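Local structure of outer membrane protein Omp121 (Bacteroides thetaiotaomicron, 5FQ8) at residues V86-V91 with N98-V103; G90-S95 with I697-I702; M141-G146 with G160-T165. The protein probably transports substrates across the bacterial outer membrane as a TonB-dependent receptor, a beta-barrel with a plug domain, and binds metal ions including calcium. All blocks are in the same frame, centred on the assembly; numbering follows the deposited sequence.

Contact 1: residues V86-V91 with N98-V103; sequences VIIRGV and NQPLYV
In the plug domain of this TonB-dependent receptor, Val86 of strand 84-88 meets Gln99 and Pro100, which lead into strand 101-103, and Tyr102 within it. The only hydrogen bond between the two segments runs from Val86 N to Gln99 OE1, at 3.3 Å. It is bent, with 144° at the hydrogen, and the donor is tilted from the plane of the amide carbonyl. Gln99 gets there by a bend at its second torsion (chi2 -69°), which folds the amide back toward the Val86 backbone. The other end of that amide, NE2, bonds Asp959. The Gln99 backbone adds a CA-H...O contact, with Gln99 CA 3.5 Å from Val86 O. A leucine in place of Gln99 would probably leave Val86 N without this acceptor and Asp959 without the NE2 donor. Apolar contacts with Pro100 lie beside it. Val86 CG1 lies 3.8 Å from Pro100 CD, the two side chains crossing at about a right angle. Ile88 CD1 lies 4.1 Å from Pro100 CB. The other branch of Val86, CG2, sits 3.6 Å from Tyr102 OH. Farther along, Val91 packs across the Asn98 amide, whose OD1 accepts from Ser93 N and whose ND2 bonds Asp959. Val86 also packs on Val71 and Ile73 of the partner strand 71-75. The contact thus joins a plug hairpin strand to the edge of the four-stranded plug sheet, inside the barrel of a TonB-dependent receptor.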
ATOM      1  N   VAL B  86     -22.062  15.220  21.032  1.00 24.94           N
ATOM      2  CA  VAL B  86     -22.467  15.813  22.300  1.00 25.36           C
ATOM      3  C   VAL B  86     -21.820  17.181  22.367  1.00 25.52           C
ATOM      4  O   VAL B  86     -20.614  17.287  22.595  1.00 25.51           O
ATOM      5  CB  VAL B  86     -22.055  14.969  23.516  1.00 25.53           C
ATOM      6  CG1 VAL B  86     -22.388  15.699  24.783  1.00 26.00           C
ATOM      7  CG2 VAL B  86     -22.770  13.669  23.522  1.00 25.45           C
ATOM      8  N   ILE B  87     -22.611  18.224  22.191  1.00 25.72           N
ATOM      9  CA  ILE B  87     -22.122  19.595  22.203  1.00 25.93           C
ATOM     10  C   ILE B  87     -22.790  20.327  23.353  1.00 26.43           C
ATOM     11  O   ILE B  87     -24.011  20.254  23.521  1.00 27.09           O
ATOM     12  CB  ILE B  87     -22.382  20.296  20.856  1.00 25.76           C
ATOM     13  CG1 ILE B  87     -21.839  19.454  19.712  1.00 25.29           C
ATOM     14  CG2 ILE B  87     -21.690  21.617  20.821  1.00 25.97           C
ATOM     15  CD1 ILE B  87     -22.222  19.971  18.383  1.00 25.14           C
ATOM     16  N   ILE B  88     -21.993  21.017  24.151  1.00 26.72           N
ATOM     17  CA  ILE B  88     -22.459  21.601  25.396  1.00 27.24           C
ATOM     18  C   ILE B  88     -22.307  23.101  25.291  1.00 27.55           C
ATOM     19  O   ILE B  88     -21.186  23.611  25.223  1.00 27.57           O
ATOM     20  CB  ILE B  88     -21.702  21.047  26.609  1.00 27.42           C
ATOM     21  CG1 ILE B  88     -22.185  19.642  26.934  1.00 27.27           C
ATOM     22  CG2 ILE B  88     -21.879  21.935  27.812  1.00 28.01           C
ATOM     23  CD1 ILE B  88     -21.696  19.158  28.236  1.00 27.55           C
ATOM     24  N   ARG B  89     -23.439  23.798  25.279  1.00 27.82           N
ATOM     25  CA  ARG B  89     -23.486  25.250  25.158  1.00 28.18           C
ATOM     26  C   ARG B  89     -22.816  25.707  23.865  1.00 27.88           C
ATOM     27  O   ARG B  89     -21.960  26.591  23.851  1.00 31.65           O
ATOM     28  CB  ARG B  89     -22.876  25.918  26.391  1.00 28.68           C
ATOM     29  CG  ARG B  89     -23.756  25.754  27.619  1.00 29.11           C
ATOM     30  CD  ARG B  89     -23.205  26.417  28.858  1.00 29.66           C
ATOM     31  NE  ARG B  89     -24.127  26.326  29.983  1.00 30.11           N
ATOM     32  CZ  ARG B  89     -23.886  26.839  31.184  1.00 30.68           C
ATOM     33  NH1 ARG B  89     -22.758  27.478  31.412  1.00 30.85           N
ATOM     34  NH2 ARG B  89     -24.773  26.713  32.155  1.00 31.10           N
ATOM     35  N   GLY B  90     -23.223  25.084  22.765  1.00 27.45           N
ATOM     36  CA  GLY B  90     -22.791  25.493  21.444  1.00 27.19           C
ATOM     37  C   GLY B  90     -21.354  25.131  21.103  1.00 26.89           C
ATOM     38  O   GLY B  90     -20.615  24.513  21.862  1.00 26.85           O
ATOM     39  N   VAL B  91     -20.969  25.554  19.907  1.00 27.64           N
ATOM     40  CA  VAL B  91     -19.642  25.305  19.362  1.00 26.43           C
ATOM     41  C   VAL B  91     -18.725  26.450  19.756  1.00 26.80           C
ATOM     42  O   VAL B  91     -19.005  27.608  19.457  1.00 27.09           O
ATOM     43  CB  VAL B  91     -19.700  25.150  17.838  1.00 26.07           C
ATOM     44  CG1 VAL B  91     -18.335  25.222  17.259  1.00 25.91           C
ATOM     45  CG2 VAL B  91     -20.359  23.858  17.463  1.00 25.70           C
ATOM     46  N   ASN B  98     -15.378  19.855  19.923  1.00 25.14           N
ATOM     47  CA  ASN B  98     -16.410  20.392  20.790  1.00 25.45           C
ATOM     48  C   ASN B  98     -17.032  19.375  21.720  1.00 25.49           C
ATOM     49  O   ASN B  98     -17.943  19.727  22.466  1.00 31.28           O
ATOM     50  CB  ASN B  98     -17.519  21.046  19.965  1.00 27.24           C
ATOM     51  CG  ASN B  98     -17.029  22.216  19.180  1.00 25.50           C
ATOM     52  OD1 ASN B  98     -17.051  23.345  19.647  1.00 25.87           O
ATOM     53  ND2 ASN B  98     -16.569  21.954  17.982  1.00 25.19           N
ATOM     54  N   GLN B  99     -16.603  18.130  21.686  1.00 25.25           N
ATOM     55  CA  GLN B  99     -17.116  17.177  22.642  1.00 25.34           C
ATOM     56  C   GLN B  99     -16.615  17.536  24.033  1.00 25.76           C
ATOM     57  O   GLN B  99     -15.523  18.081  24.178  1.00 25.87           O
ATOM     58  CB  GLN B  99     -16.674  15.776  22.280  1.00 25.04           C
ATOM     59  CG  GLN B  99     -16.663  15.526  20.807  1.00 24.65           C
ATOM     60  CD  GLN B  99     -18.039  15.501  20.226  1.00 24.55           C
ATOM     61  OE1 GLN B  99     -18.858  14.695  20.614  1.00 24.57           O
ATOM     62  NE2 GLN B  99     -18.303  16.382  19.292  1.00 24.48           N
ATOM     63  N   PRO B 100     -17.402  17.254  25.065  1.00 26.02           N
ATOM     64  CA  PRO B 100     -16.918  17.430  26.433  1.00 26.44           C
ATOM     65  C   PRO B 100     -15.916  16.358  26.829  1.00 26.38           C
ATOM     66  O   PRO B 100     -15.855  15.263  26.266  1.00 26.06           O
ATOM     67  CB  PRO B 100     -18.195  17.310  27.261  1.00 26.71           C
ATOM     68  CG  PRO B 100     -19.044  16.427  26.458  1.00 26.37           C
ATOM     69  CD  PRO B 100     -18.799  16.803  25.045  1.00 25.99           C
ATOM     70  N   LEU B 101     -15.123  16.695  27.831  1.00 26.74           N
ATOM     71  CA  LEU B 101     -14.161  15.756  28.381  1.00 26.79           C
ATOM     72  C   LEU B 101     -14.896  14.688  29.174  1.00 26.91           C
ATOM     73  O   LEU B 101     -15.456  14.973  30.233  1.00 27.32           O
ATOM     74  CB  LEU B 101     -13.170  16.491  29.270  1.00 27.22           C
ATOM     75  CG  LEU B 101     -12.252  15.576  30.056  1.00 27.38           C
ATOM     76  CD1 LEU B 101     -11.404  14.791  29.095  1.00 26.99           C
ATOM     77  CD2 LEU B 101     -11.403  16.396  30.964  1.00 27.86           C
ATOM     78  N   TYR B 102     -14.890  13.459  28.677  1.00 26.61           N
ATOM     79  CA  TYR B 102     -15.429  12.344  29.431  1.00 26.76           C
ATOM     80  C   TYR B 102     -14.436  11.920  30.507  1.00 27.10           C
ATOM     81  O   TYR B 102     -13.281  11.630  30.204  1.00 26.99           O
ATOM     82  CB  TYR B 102     -15.724  11.175  28.499  1.00 26.36           C
ATOM     83  CG  TYR B 102     -16.877  11.366  27.559  1.00 26.08           C
ATOM     84  CD1 TYR B 102     -16.724  12.064  26.380  1.00 25.77           C
ATOM     85  CD2 TYR B 102     -18.114  10.806  27.827  1.00 26.17           C
ATOM     86  CE1 TYR B 102     -17.763  12.213  25.498  1.00 25.55           C
ATOM     87  CE2 TYR B 102     -19.152  10.949  26.952  1.00 25.95           C
ATOM     88  CZ  TYR B 102     -18.972  11.657  25.784  1.00 25.64           C
ATOM     89  OH  TYR B 102     -20.004  11.807  24.897  1.00 25.45           O
ATOM     90  N   VAL B 103     -14.880  11.870  31.758  1.00 27.55           N
ATOM     91  CA  VAL B 103     -14.036  11.502  32.893  1.00 27.95           C
ATOM     92  C   VAL B 103     -14.703  10.349  33.632  1.00 28.16           C
ATOM     93  O   VAL B 103     -15.856  10.468  34.046  1.00 47.83           O
ATOM     94  CB  VAL B 103     -13.825  12.698  33.841  1.00 28.43           C
ATOM     95  CG1 VAL B 103     -12.948  12.317  34.979  1.00 28.88           C
ATOM     96  CG2 VAL B 103     -13.225  13.853  33.104  1.00 28.27           C
TER

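Contact 2: residues G90-S95 with I697-I702; sequences GVSSLS and IRNRGI
The side-chain amide of Asn699 meets the plug loop through its edge. Val91 O lies almost in the amide plane, only 6° out of it, and accepts a nearly straight hydrogen bond from Asn699 ND2 at 3.1 Å. The carbonyl is used differently: the donor stands well above the plane of the Val91 C=O, not on a lone pair. At the other end of the amide, Asn699 OD1 lies 3.5 Å from Gly90 CA. A beta carbon on Gly90 would point toward Asn699 and would probably collide with OD1. OD1 also accepts a bond from Asn727. Two waters complete the junction. One takes the N-H of Val91 and donates to Asn699 OD1, at 2.8 Å from that oxygen. The other accepts from Asn699 ND2, donates to Ile697 O and also bonds Ser92 OG. Both ends of the amide are therefore gripped more than once, which should fix its rotation. This is a plug-to-wall contact of the TonB-dependent receptor fold: loop 90-95 leans on barrel strand 697-712, which runs between strands 661-680 and 716-731. Ile697 CG2 and CG1 pack on backbone carbonyls, 3.6 Å from Val91 O and 3.8 Å from Ser92 O respectively. Ser92 O is itself bonded to Gln675. The apolar contact is Leu94 CD1 with Ile697 CD1, at 3.9 Å, the side chains crossing at about a right angle.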
ATOM      1  N   GLY B  90     -23.223  25.084  22.765  1.00 27.45           N
ATOM      2  CA  GLY B  90     -22.791  25.493  21.444  1.00 27.19           C
ATOM      3  C   GLY B  90     -21.354  25.131  21.103  1.00 26.89           C
ATOM      4  O   GLY B  90     -20.615  24.513  21.862  1.00 26.85           O
ATOM      5  N   VAL B  91     -20.969  25.554  19.907  1.00 27.64           N
ATOM      6  CA  VAL B  91     -19.642  25.305  19.362  1.00 26.43           C
ATOM      7  C   VAL B  91     -18.725  26.450  19.756  1.00 26.80           C
ATOM      8  O   VAL B  91     -19.005  27.608  19.457  1.00 27.09           O
ATOM      9  CB  VAL B  91     -19.700  25.150  17.838  1.00 26.07           C
ATOM     10  CG1 VAL B  91     -18.335  25.222  17.259  1.00 25.91           C
ATOM     11  CG2 VAL B  91     -20.359  23.858  17.463  1.00 25.70           C
ATOM     12  N   SER B  92     -17.635  26.139  20.436  1.00 26.82           N
ATOM     13  CA  SER B  92     -16.610  27.136  20.666  1.00 27.15           C
ATOM     14  C   SER B  92     -15.418  26.957  19.751  1.00 38.25           C
ATOM     15  O   SER B  92     -14.808  27.942  19.334  1.00 30.54           O
ATOM     16  CB  SER B  92     -16.133  27.080  22.109  1.00 27.47           C
ATOM     17  OG  SER B  92     -17.227  27.198  22.987  1.00 29.02           O
ATOM     18  N   SER B  93     -15.079  25.716  19.429  1.00 32.49           N
ATOM     19  CA  SER B  93     -13.903  25.411  18.627  1.00 26.19           C
ATOM     20  C   SER B  93     -14.298  25.484  17.161  1.00 26.18           C
ATOM     21  O   SER B  93     -15.175  24.740  16.712  1.00 25.62           O
ATOM     22  CB  SER B  93     -13.362  24.029  18.998  1.00 29.54           C
ATOM     23  OG  SER B  93     -12.063  23.793  18.483  1.00 25.78           O
ATOM     24  N   LEU B  94     -13.682  26.400  16.415  1.00 26.05           N
ATOM     25  CA  LEU B  94     -14.103  26.553  15.032  1.00 25.85           C
ATOM     26  C   LEU B  94     -13.658  25.376  14.196  1.00 32.24           C
ATOM     27  O   LEU B  94     -14.305  25.045  13.207  1.00 35.71           O
ATOM     28  CB  LEU B  94     -13.576  27.848  14.452  1.00 26.16           C
ATOM     29  CG  LEU B  94     -14.577  28.513  13.537  1.00 34.94           C
ATOM     30  CD1 LEU B  94     -15.872  28.623  14.276  1.00 26.36           C
ATOM     31  CD2 LEU B  94     -14.061  29.875  13.175  1.00 34.67           C
ATOM     32  N   SER B  95     -12.560  24.746  14.561  1.00 25.30           N
ATOM     33  CA  SER B  95     -12.278  23.417  14.067  1.00 54.99           C
ATOM     34  C   SER B  95     -11.269  22.773  14.972  1.00 48.43           C
ATOM     35  O   SER B  95     -10.182  23.316  15.186  1.00 25.14           O
ATOM     36  CB  SER B  95     -11.773  23.436  12.639  1.00 53.50           C
ATOM     37  OG  SER B  95     -12.861  23.318  11.748  1.00 60.22           O
ATOM     38  N   ILE B 697     -15.521  33.586  19.917  1.00 29.25           N
ATOM     39  CA  ILE B 697     -16.733  32.867  19.578  1.00 28.90           C
ATOM     40  C   ILE B 697     -17.619  32.872  20.813  1.00 29.20           C
ATOM     41  O   ILE B 697     -17.244  32.331  21.857  1.00 29.24           O
ATOM     42  CB  ILE B 697     -16.426  31.438  19.120  1.00 28.25           C
ATOM     43  CG1 ILE B 697     -15.345  31.460  18.061  1.00 28.02           C
ATOM     44  CG2 ILE B 697     -17.672  30.784  18.563  1.00 27.92           C
ATOM     45  CD1 ILE B 697     -15.891  31.703  16.725  1.00 27.86           C
ATOM     46  N   ARG B 698     -18.777  33.502  20.705  1.00 29.47           N
ATOM     47  CA  ARG B 698     -19.634  33.742  21.850  1.00 29.89           C
ATOM     48  C   ARG B 698     -20.820  32.795  21.833  1.00 29.58           C
ATOM     49  O   ARG B 698     -21.439  32.580  20.788  1.00 29.28           O
ATOM     50  CB  ARG B 698     -20.116  35.189  21.869  1.00 30.52           C
ATOM     51  CG  ARG B 698     -20.798  35.583  23.143  1.00 31.07           C
ATOM     52  CD  ARG B 698     -21.131  37.035  23.136  1.00 31.74           C
ATOM     53  NE  ARG B 698     -22.171  37.312  22.166  1.00 31.69           N
ATOM     54  CZ  ARG B 698     -22.525  38.531  21.793  1.00 32.19           C
ATOM     55  NH1 ARG B 698     -21.913  39.585  22.303  1.00 32.78           N
ATOM     56  NH2 ARG B 698     -23.492  38.689  20.909  1.00 34.93           N
ATOM     57  N   ASN B 699     -21.110  32.212  22.994  1.00 29.67           N
ATOM     58  CA  ASN B 699     -22.314  31.417  23.211  1.00 29.53           C
ATOM     59  C   ASN B 699     -23.012  31.953  24.454  1.00 30.14           C
ATOM     60  O   ASN B 699     -22.452  31.918  25.550  1.00 30.39           O
ATOM     61  CB  ASN B 699     -21.987  29.932  23.361  1.00 29.01           C
ATOM     62  CG  ASN B 699     -21.604  29.292  22.053  1.00 32.43           C
ATOM     63  OD1 ASN B 699     -22.453  28.941  21.243  1.00 28.17           O
ATOM     64  ND2 ASN B 699     -20.311  29.134  21.840  1.00 40.92           N
ATOM     65  N   ARG B 700     -24.220  32.473  24.271  1.00 33.71           N
ATOM     66  CA  ARG B 700     -25.076  32.967  25.342  1.00 31.01           C
ATOM     67  C   ARG B 700     -26.411  32.253  25.267  1.00 30.88           C
ATOM     68  O   ARG B 700     -26.885  31.920  24.178  1.00 30.50           O
ATOM     69  CB  ARG B 700     -25.355  34.470  25.231  1.00 36.78           C
ATOM     70  CG  ARG B 700     -24.209  35.403  25.499  1.00 39.56           C
ATOM     71  CD  ARG B 700     -24.702  36.856  25.634  1.00 44.58           C
ATOM     72  NE  ARG B 700     -25.774  37.207  24.705  1.00 49.31           N
ATOM     73  CZ  ARG B 700     -26.109  38.457  24.400  1.00 54.78           C
ATOM     74  NH1 ARG B 700     -25.445  39.469  24.937  1.00 59.37           N
ATOM     75  NH2 ARG B 700     -27.101  38.693  23.551  1.00 59.60           N
ATOM     76  N   GLY B 701     -27.040  32.056  26.416  1.00 31.24           N
ATOM     77  CA  GLY B 701     -28.363  31.473  26.398  1.00 31.21           C
ATOM     78  C   GLY B 701     -28.962  31.214  27.756  1.00 31.65           C
ATOM     79  O   GLY B 701     -28.528  31.754  28.771  1.00 32.12           O
ATOM     80  N   ILE B 702     -29.988  30.374  27.739  1.00 31.51           N
ATOM     81  CA  ILE B 702     -30.800  30.060  28.906  1.00 31.94           C
ATOM     82  C   ILE B 702     -30.944  28.552  28.988  1.00 31.48           C
ATOM     83  O   ILE B 702     -31.256  27.903  27.987  1.00 31.00           O
ATOM     84  CB  ILE B 702     -32.195  30.709  28.828  1.00 32.42           C
ATOM     85  CG1 ILE B 702     -32.102  32.181  28.476  1.00 32.83           C
ATOM     86  CG2 ILE B 702     -32.905  30.583  30.137  1.00 32.98           C
ATOM     87  CD1 ILE B 702     -33.450  32.800  28.228  1.00 33.70           C
TER
HETATM   88  O   HOH W   1     -22.157  28.108  18.568  1.00 14.96           O
HETATM   89  O   HOH W   2     -18.083  30.115  22.907  1.00 47.07           O

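Contact 3: residues M141-G146 with G160-T165; sequences MTILKG and GVVMIT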
ATOM      1  N   MET B 141     -23.959   9.582  36.422  1.00 29.74           N
ATOM      2  CA  MET B 141     -23.354  10.466  35.444  1.00 29.31           C
ATOM      3  C   MET B 141     -23.690  11.893  35.808  1.00 29.60           C
ATOM      4  O   MET B 141     -24.857  12.225  35.989  1.00 29.83           O
ATOM      5  CB  MET B 141     -23.845  10.172  34.034  1.00 30.02           C
ATOM      6  CG  MET B 141     -23.556  11.291  33.067  1.00 28.43           C
ATOM      7  SD  MET B 141     -24.160  10.858  31.470  1.00 27.86           S
ATOM      8  CE  MET B 141     -23.463   9.248  31.322  1.00 27.65           C
ATOM      9  N   THR B 142     -22.679  12.737  35.879  1.00 29.60           N
ATOM     10  CA  THR B 142     -22.861  14.142  36.194  1.00 29.90           C
ATOM     11  C   THR B 142     -22.156  14.992  35.151  1.00 36.95           C
ATOM     12  O   THR B 142     -20.950  14.844  34.933  1.00 31.47           O
ATOM     13  CB  THR B 142     -22.335  14.442  37.583  1.00 30.50           C
ATOM     14  OG1 THR B 142     -23.239  13.897  38.535  1.00 30.95           O
ATOM     15  CG2 THR B 142     -22.212  15.923  37.805  1.00 30.78           C
ATOM     16  N   ILE B 143     -22.916  15.878  34.516  1.00 34.63           N
ATOM     17  CA  ILE B 143     -22.462  16.699  33.401  1.00 29.06           C
ATOM     18  C   ILE B 143     -22.203  18.097  33.928  1.00 39.03           C
ATOM     19  O   ILE B 143     -23.134  18.783  34.351  1.00 45.26           O
ATOM     20  CB  ILE B 143     -23.498  16.715  32.276  1.00 28.73           C
ATOM     21  CG1 ILE B 143     -23.569  15.346  31.635  1.00 28.30           C
ATOM     22  CG2 ILE B 143     -23.157  17.746  31.267  1.00 28.48           C
ATOM     23  CD1 ILE B 143     -24.466  15.285  30.487  1.00 27.97           C
ATOM     24  N   LEU B 144     -20.953  18.527  33.919  1.00 34.25           N
ATOM     25  CA  LEU B 144     -20.616  19.893  34.296  1.00 29.85           C
ATOM     26  C   LEU B 144     -20.686  20.754  33.044  1.00 40.19           C
ATOM     27  O   LEU B 144     -19.904  20.565  32.109  1.00 29.08           O
ATOM     28  CB  LEU B 144     -19.229  19.951  34.928  1.00 30.04           C
ATOM     29  CG  LEU B 144     -19.032  18.972  36.071  1.00 30.32           C
ATOM     30  CD1 LEU B 144     -17.635  19.066  36.596  1.00 30.51           C
ATOM     31  CD2 LEU B 144     -20.007  19.305  37.149  1.00 30.91           C
ATOM     32  N   LYS B 145     -21.622  21.692  33.013  1.00 31.38           N
ATOM     33  CA  LYS B 145     -21.841  22.425  31.777  1.00 33.36           C
ATOM     34  C   LYS B 145     -20.976  23.672  31.674  1.00 29.72           C
ATOM     35  O   LYS B 145     -20.625  24.092  30.566  1.00 29.39           O
ATOM     36  CB  LYS B 145     -23.307  22.803  31.658  1.00 29.69           C
ATOM     37  CG  LYS B 145     -24.256  21.650  31.849  1.00 29.59           C
ATOM     38  CD  LYS B 145     -25.693  22.129  31.729  1.00 31.94           C
ATOM     39  CE  LYS B 145     -26.709  21.052  32.058  1.00 29.84           C
ATOM     40  NZ  LYS B 145     -26.593  20.648  33.465  1.00 40.48           N
ATOM     41  N   GLY B 146     -20.626  24.270  32.802  1.00 30.28           N
ATOM     42  CA  GLY B 146     -19.957  25.541  32.779  1.00 30.58           C
ATOM     43  C   GLY B 146     -18.463  25.395  32.745  1.00 30.46           C
ATOM     44  O   GLY B 146     -17.909  24.375  33.128  1.00 30.30           O
ATOM     45  N   GLY B 160     -17.060  21.472  28.472  1.00 27.87           N
ATOM     46  CA  GLY B 160     -17.889  20.723  29.383  1.00 28.04           C
ATOM     47  C   GLY B 160     -17.235  19.423  29.802  1.00 27.90           C
ATOM     48  O   GLY B 160     -16.271  18.939  29.201  1.00 27.58           O
ATOM     49  N   VAL B 161     -17.780  18.841  30.860  1.00 28.18           N
ATOM     50  CA  VAL B 161     -17.270  17.593  31.405  1.00 28.15           C
ATOM     51  C   VAL B 161     -18.423  16.630  31.613  1.00 28.11           C
ATOM     52  O   VAL B 161     -19.480  17.021  32.111  1.00 28.41           O
ATOM     53  CB  VAL B 161     -16.523  17.820  32.732  1.00 28.67           C
ATOM     54  CG1 VAL B 161     -16.089  16.504  33.280  1.00 28.67           C
ATOM     55  CG2 VAL B 161     -15.334  18.713  32.525  1.00 28.74           C
ATOM     56  N   VAL B 162     -18.226  15.382  31.234  1.00 27.78           N
ATOM     57  CA  VAL B 162     -19.184  14.321  31.508  1.00 27.79           C
ATOM     58  C   VAL B 162     -18.538  13.381  32.512  1.00 44.31           C
ATOM     59  O   VAL B 162     -17.775  12.487  32.137  1.00 31.41           O
ATOM     60  CB  VAL B 162     -19.596  13.565  30.246  1.00 27.28           C
ATOM     61  CG1 VAL B 162     -20.415  12.391  30.644  1.00 27.35           C
ATOM     62  CG2 VAL B 162     -20.370  14.456  29.328  1.00 27.10           C
ATOM     63  N   MET B 163     -18.833  13.577  33.786  1.00 28.57           N
ATOM     64  CA  MET B 163     -18.280  12.743  34.838  1.00 28.89           C
ATOM     65  C   MET B 163     -19.139  11.504  34.997  1.00 28.88           C
ATOM     66  O   MET B 163     -20.295  11.597  35.409  1.00 54.24           O
ATOM     67  CB  MET B 163     -18.213  13.510  36.149  1.00 29.51           C
ATOM     68  CG  MET B 163     -17.019  14.391  36.288  1.00 49.50           C
ATOM     69  SD  MET B 163     -17.253  15.501  37.653  1.00 56.36           S
ATOM     70  CE  MET B 163     -17.956  14.393  38.868  1.00 68.97           C
ATOM     71  N   ILE B 164     -18.584  10.370  34.696  1.00 28.66           N
ATOM     72  CA  ILE B 164     -19.266   9.101  34.910  1.00 28.71           C
ATOM     73  C   ILE B 164     -18.704   8.438  36.162  1.00 29.19           C
ATOM     74  O   ILE B 164     -17.536   8.625  36.506  1.00 29.30           O
ATOM     75  CB  ILE B 164     -19.134   8.210  33.661  1.00 28.18           C
ATOM     76  CG1 ILE B 164     -19.951   8.809  32.528  1.00 27.80           C
ATOM     77  CG2 ILE B 164     -19.603   6.800  33.924  1.00 28.28           C
ATOM     78  CD1 ILE B 164     -20.004   7.928  31.322  1.00 32.25           C
ATOM     79  N   THR B 165     -19.559   7.727  36.899  1.00 29.53           N
ATOM     80  CA  THR B 165     -19.128   6.978  38.075  1.00 30.01           C
ATOM     81  C   THR B 165     -19.682   5.569  37.994  1.00 30.01           C
ATOM     82  O   THR B 165     -20.893   5.380  37.866  1.00 30.98           O
ATOM     83  CB  THR B 165     -19.569   7.648  39.373  1.00 30.64           C
ATOM     84  OG1 THR B 165     -19.000   8.955  39.464  1.00 30.69           O
ATOM     85  CG2 THR B 165     -19.088   6.855  40.540  1.00 31.16           C
TER
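Met141 holds CG anti to its own N (chi1 164°), stays extended at chi2, then turns at the sulfur (chi3 -49°). That last turn sets Met141 CE 3.7 Å from Ile164 CD1, and the two side chains lie alongside each other, pointing the same way. Met163 bends at its third torsion too, and Met163 SD lies 3.7 Å from Leu144 CD1, with the side chains oblique to one another. These pairs belong to two neighbouring antiparallel strands, 138-144 and 161-166, at the middle of the four-stranded mixed sheet of the plug domain. Their local axes make an angle of 163°. Thr142 with Met163 and Leu144 with Val161 are hydrogen-bonded pairs. Met141 with Ile164 and Ile143 with Val162 are non-hydrogen-bonded pairs. The side chains sort by face accordingly. Met141, Ile143, Val162 and Ile164 form one buried apolar face, where Val162 sits between its neighbours: Val162 CG1 meets Met141 CG at 4.1 Å and Val162 CG2 meets Ile143 CG1 at 4.0 Å. This face continues onto Val60 and Met61. Thr142, Leu144, Val161 and Met163 line the other face, which is partly exposed except at Val161. Beyond the strand, the CB of Lys145 points away from segment 160-165, and its NZ hydrogen-bonds Thr45 OG1. Gly160 has backbone angles at which a side chain would jam against the preceding carbonyl. The ladder is made by reciprocal bonds: Thr142 N gives to Met163 O at 2.7 Å, Met163 N returns to Thr142 O, and Leu144 N gives to Val161 O. The last rung is Val161 N to Leu144 O, at 3.0 Å.

Contacts 1 and 2 start from the same stretch of chain and share Gly90 and Val91; their centres are about 11 Å apart. Asn98 OD1 of contact 1 probably accepts a hydrogen bond from Ser93 N of contact 2, at 3.1 Å. Contact 3 comes later in the chain than contact 1, with its centre about 10 Å away. Strands 101-103 and 161-166 are neighbours in the plug sheet, where Leu101 N probably bonds Gly160 O. Contacts 2 and 3 do not touch; their centres are about 18 Å apart, and contact 3 is nested within the long span of chain that contact 2 closes. Contact 1 thus connects the plug sheet to the loop that meets the barrel wall.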